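Local coordinates for Endonuclease/exonuclease/phosphatase domain-containing protein (Enterococcus faecalis, PDB 3L1W) that probably acts as a metal-dependent phosphodiesterase of the DNase I-like family, perhaps a 3'-5' RNA exonuclease, though its function is not established, at residues A106-I111 against H132-S137; F58-A63 against A75-E80. All coordinates share one frame; numbering follows the deposited sequence.

Contact 1: A106-I111 against H132-S137; sequences AGCPRI and HLDHIS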
# COMPACT_ATOMS: atom_id res chain seq x y z
N ALA A 106 -2.58 -17.65 32.89
CA ALA A 106 -1.98 -17.71 31.56
C ALA A 106 -1.24 -19.01 31.32
O ALA A 106 -0.87 -19.70 32.26
CB ALA A 106 -1.04 -16.52 31.34
N GLY A 107 -1.01 -19.32 30.05
CA GLY A 107 -0.35 -20.57 29.68
C GLY A 107 1.15 -20.46 29.47
O GLY A 107 1.83 -21.46 29.26
N CYS A 108 1.68 -19.24 29.52
CA CYS A 108 3.10 -19.03 29.26
C CYS A 108 3.49 -17.61 29.67
O CYS A 108 2.62 -16.76 29.84
CB CYS A 108 3.40 -19.24 27.78
SG CYS A 108 2.63 -18.01 26.68
N PRO A 109 4.79 -17.36 29.82
CA PRO A 109 5.21 -15.98 30.09
C PRO A 109 4.80 -15.09 28.93
O PRO A 109 4.85 -15.52 27.77
CB PRO A 109 6.74 -16.09 30.17
CG PRO A 109 7.02 -17.53 30.43
CD PRO A 109 5.94 -18.27 29.71
N ARG A 110 4.33 -13.89 29.25
CA ARG A 110 3.99 -12.90 28.24
C ARG A 110 4.60 -11.60 28.68
O ARG A 110 4.67 -11.32 29.88
CB ARG A 110 2.48 -12.72 28.12
CG ARG A 110 1.74 -13.93 27.61
CD ARG A 110 1.75 -13.98 26.10
NE ARG A 110 1.18 -15.23 25.62
CZ ARG A 110 1.09 -15.56 24.34
NH1 ARG A 110 1.51 -14.72 23.41
NH2 ARG A 110 0.56 -16.73 24.00
N ILE A 111 5.05 -10.80 27.73
CA ILE A 111 5.58 -9.50 28.08
C ILE A 111 4.85 -8.40 27.35
O ILE A 111 4.16 -8.63 26.35
CB ILE A 111 7.09 -9.38 27.77
CG1 ILE A 111 7.35 -9.59 26.28
CG2 ILE A 111 7.90 -10.37 28.62
CD1 ILE A 111 8.68 -9.02 25.81
N HIS A 132 0.70 -8.17 23.13
CA HIS A 132 0.39 -9.52 22.65
C HIS A 132 -0.17 -10.34 23.79
O HIS A 132 0.57 -10.87 24.61
CB HIS A 132 1.61 -10.22 22.04
CG HIS A 132 1.26 -11.46 21.28
ND1 HIS A 132 2.20 -12.33 20.79
CD2 HIS A 132 0.05 -11.97 20.93
CE1 HIS A 132 1.59 -13.33 20.17
NE2 HIS A 132 0.29 -13.13 20.24
N LEU A 133 -1.49 -10.44 23.83
CA LEU A 133 -2.14 -11.09 24.98
C LEU A 133 -2.23 -12.58 24.76
O LEU A 133 -2.11 -13.05 23.64
CB LEU A 133 -3.53 -10.50 25.22
CG LEU A 133 -3.58 -8.98 25.41
CD1 LEU A 133 -5.00 -8.50 25.66
CD2 LEU A 133 -2.66 -8.57 26.56
N ASP A 134 -2.44 -13.31 25.86
CA ASP A 134 -2.48 -14.77 25.85
C ASP A 134 -3.63 -15.29 25.00
O ASP A 134 -4.72 -14.72 25.01
CB ASP A 134 -2.63 -15.27 27.29
CG ASP A 134 -1.81 -16.50 27.57
OD1 ASP A 134 -0.57 -16.44 27.44
OD2 ASP A 134 -2.39 -17.54 27.93
N HIS A 135 -3.40 -16.37 24.27
CA HIS A 135 -4.46 -16.97 23.46
C HIS A 135 -5.34 -17.93 24.27
O HIS A 135 -6.43 -18.30 23.85
CB HIS A 135 -3.88 -17.71 22.25
CG HIS A 135 -2.89 -18.78 22.61
ND1 HIS A 135 -3.27 -20.04 23.00
CD2 HIS A 135 -1.54 -18.77 22.62
CE1 HIS A 135 -2.19 -20.77 23.25
NE2 HIS A 135 -1.13 -20.02 23.02
N ILE A 136 -4.87 -18.32 25.45
CA ILE A 136 -5.50 -19.41 26.18
C ILE A 136 -6.97 -19.17 26.56
O ILE A 136 -7.80 -20.06 26.43
CB ILE A 136 -4.65 -19.78 27.43
CG1 ILE A 136 -4.98 -21.18 27.92
CG2 ILE A 136 -4.85 -18.77 28.54
CD1 ILE A 136 -4.22 -21.54 29.18
N SER A 137 -7.29 -17.96 27.01
CA SER A 137 -8.65 -17.68 27.47
C SER A 137 -8.94 -16.20 27.58
O SER A 137 -8.02 -15.38 27.67
CB SER A 137 -8.88 -18.32 28.85
OG SER A 137 -8.22 -17.57 29.86
O HOH W 1 2.03 -7.01 25.42
O HOH W 2 3.33 -10.82 24.97
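The two loop backbones stay well apart, with CA of A106 6.4 Å from CA of D134 and CA of G107 6.3 Å from CA of I136. Side chains therefore carry most of the contact, led by buried R110. CG of R110 lies beside its backbone N (chi1 -66°), and a bend at chi2 brings the guanidinium across D134. R110 NE forms a salt bridge and hydrogen bond to D134 OD1 at 2.8 Å. It reaches the anti side of that oxygen from 26° out of the carboxylate plane, and the bond is somewhat bent. The two planes stand at right angles. R110 NH1 rests over the centre of the H132 ring, 3.5 Å from H132 CE1, with the planes 77° apart. The loops extend from the same end of the neighbouring antiparallel strands 111-119 and 126-132, in the DNase I-like fold. H132 also touches E43, D166 and N168, residues of motifs that, as in relatives of this family, probably line the active site. Water 2 donates to I111 O and H132 O, and water 1 links I111 O to H132 N. G107 N donates to D134 OD2 at 3.1 Å, although that oxygen's position is less certain.

Contact 2: F58-A63 against A75-E80; sequences FTCLSA and AILYNE
The Y78 ring carries T59 over one face, and L61 CB and I76 O lie at its edge, near the ring plane. T59 CB sits 4.0 Å from the centroid of the Y78 ring and 12° off its normal, a CH-pi contact. The torsion of Y78 explains this: with chi1 at 62°, CG lies between the backbone N and carbonyl carbon, and the ring leans across to T59. Beyond the hairpin, F117 meets Y78 edge-to-face. The F58 ring instead turns its edge to the backbone of Y78, with F58 CD2 3.5 Å from Y78 C. F58 CB packs on L77 CB.

The strands form an antiparallel beta hairpin at one edge of a mixed sheet, with strand 59-64 outermost within this chain. T59 with Y78 and L61 with I76 are hydrogen-bonded pairs. L61 N donates to I76 O at 3.0 Å, and I76 N returns a bond to L61 O at 2.8 Å. C60 with L77 and S62 with A75 are non-hydrogen-bonded pairs. L61 and I76 lie side by side on the same side of the sheet as T59 and Y78, with L61 CD2 3.9 Å from I76 CD1, and both touch L113 of the other sheet. On the reverse face C60 packs against L77 CD2 and A75 CB, and also touches helix 46-55.

Beyond the last backbone pair, T59 OG1 donates to E80 OE2 at 2.7 Å. The same hydroxyl accepts a bond from water 3, which in turn accepts one from E80 N. T59 thus acts as donor and acceptor at once. Its hydroxyl holds the exposed E80 carboxylate while its CB stays against the tyrosine ring, so polar and apolar contacts together tie the chain leaving strand 73-78 back to the edge strand.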
# COMPACT_ATOMS: atom_id res chain seq x y z
N PHE A 58 14.70 -0.18 9.43
CA PHE A 58 14.31 0.38 10.73
C PHE A 58 15.27 0.12 11.89
O PHE A 58 15.98 -0.88 11.92
CB PHE A 58 12.95 -0.19 11.15
CG PHE A 58 11.80 0.36 10.36
CD1 PHE A 58 11.51 -0.13 9.11
CD2 PHE A 58 11.01 1.37 10.88
CE1 PHE A 58 10.44 0.38 8.37
CE2 PHE A 58 9.94 1.88 10.16
CZ PHE A 58 9.66 1.39 8.89
N THR A 59 15.27 1.04 12.85
CA THR A 59 15.88 0.78 14.15
C THR A 59 14.94 -0.17 14.88
O THR A 59 13.72 -0.07 14.74
CB THR A 59 16.07 2.08 14.94
OG1 THR A 59 16.95 2.94 14.20
CG2 THR A 59 16.69 1.82 16.31
N CYS A 60 15.51 -1.12 15.62
CA CYS A 60 14.75 -2.18 16.27
C CYS A 60 14.98 -2.21 17.78
O CYS A 60 16.09 -2.46 18.23
CB CYS A 60 15.14 -3.53 15.69
SG CYS A 60 14.23 -4.92 16.40
N LEU A 61 13.92 -1.94 18.53
CA LEU A 61 13.87 -2.16 19.96
C LEU A 61 13.23 -3.52 20.16
O LEU A 61 12.20 -3.82 19.56
CB LEU A 61 12.99 -1.10 20.60
CG LEU A 61 12.53 -1.35 22.03
CD1 LEU A 61 13.71 -1.21 23.00
CD2 LEU A 61 11.42 -0.37 22.38
N SER A 62 13.81 -4.37 21.01
CA SER A 62 13.21 -5.68 21.22
C SER A 62 13.40 -6.19 22.64
O SER A 62 14.24 -5.70 23.38
CB SER A 62 13.76 -6.71 20.23
OG SER A 62 15.11 -7.04 20.53
N ALA A 63 12.59 -7.18 22.99
CA ALA A 63 12.67 -7.85 24.29
C ALA A 63 12.00 -9.19 24.11
O ALA A 63 11.19 -9.37 23.20
CB ALA A 63 11.97 -7.03 25.36
N ALA A 75 8.93 -6.59 19.19
CA ALA A 75 9.82 -5.54 18.74
C ALA A 75 9.02 -4.29 18.45
O ALA A 75 7.82 -4.35 18.15
CB ALA A 75 10.60 -5.97 17.48
N ILE A 76 9.69 -3.15 18.56
CA ILE A 76 9.15 -1.92 18.01
C ILE A 76 10.18 -1.41 17.02
O ILE A 76 11.31 -1.14 17.39
CB ILE A 76 8.88 -0.86 19.09
CG1 ILE A 76 7.86 -1.38 20.10
CG2 ILE A 76 8.35 0.43 18.43
CD1 ILE A 76 7.65 -0.47 21.30
N LEU A 77 9.79 -1.37 15.75
CA LEU A 77 10.66 -0.84 14.71
C LEU A 77 10.32 0.63 14.57
O LEU A 77 9.15 1.01 14.58
CB LEU A 77 10.39 -1.55 13.38
CG LEU A 77 10.53 -3.07 13.37
CD1 LEU A 77 10.25 -3.64 11.98
CD2 LEU A 77 11.93 -3.48 13.85
N TYR A 78 11.34 1.47 14.43
CA TYR A 78 11.08 2.89 14.21
C TYR A 78 12.14 3.54 13.36
O TYR A 78 13.29 3.08 13.29
CB TYR A 78 10.89 3.63 15.55
CG TYR A 78 12.10 3.62 16.46
CD1 TYR A 78 12.94 4.73 16.54
CD2 TYR A 78 12.40 2.52 17.23
CE1 TYR A 78 14.05 4.72 17.38
CE2 TYR A 78 13.50 2.51 18.08
CZ TYR A 78 14.32 3.61 18.14
OH TYR A 78 15.41 3.60 18.97
N ASN A 79 11.75 4.62 12.70
CA ASN A 79 12.66 5.39 11.85
C ASN A 79 13.12 6.61 12.62
O ASN A 79 12.31 7.49 12.92
CB ASN A 79 11.92 5.81 10.58
CG ASN A 79 12.76 6.66 9.64
OD1 ASN A 79 13.77 7.23 10.04
ND2 ASN A 79 12.34 6.75 8.39
N GLU A 80 14.41 6.67 12.95
CA GLU A 80 14.94 7.75 13.78
C GLU A 80 14.86 9.14 13.15
O GLU A 80 14.93 10.15 13.86
CB GLU A 80 16.36 7.43 14.23
CG GLU A 80 16.41 6.34 15.30
CD GLU A 80 17.83 5.98 15.72
OE1 GLU A 80 18.63 6.91 15.94
OE2 GLU A 80 18.13 4.78 15.82
O HOH W 3 16.16 4.53 12.10

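In the fold
Contact 1 and contact 2 lie about 23 Å apart between centres, but meet at one point: I111 CD1 packs 3.6 Å from A63 O. Contact 2 belongs to the edge of the seven-stranded sheet. Contact 1 sits at the ends of strands 111-119 and 126-132 of the six-stranded sheet. The two sheets pack face to face, and strand 111-119 runs from contact 1 to the core side of the hairpin. Strand 38-44 is a second connection: it pairs with strand 73-78 and supplies E43, which touches H132. Through H132, which also touches D166 and N168, contact 1 probably lies beside the active site. Contact 2 is structural packing whose A75 CA lies 11.4 Å from H132 CE1.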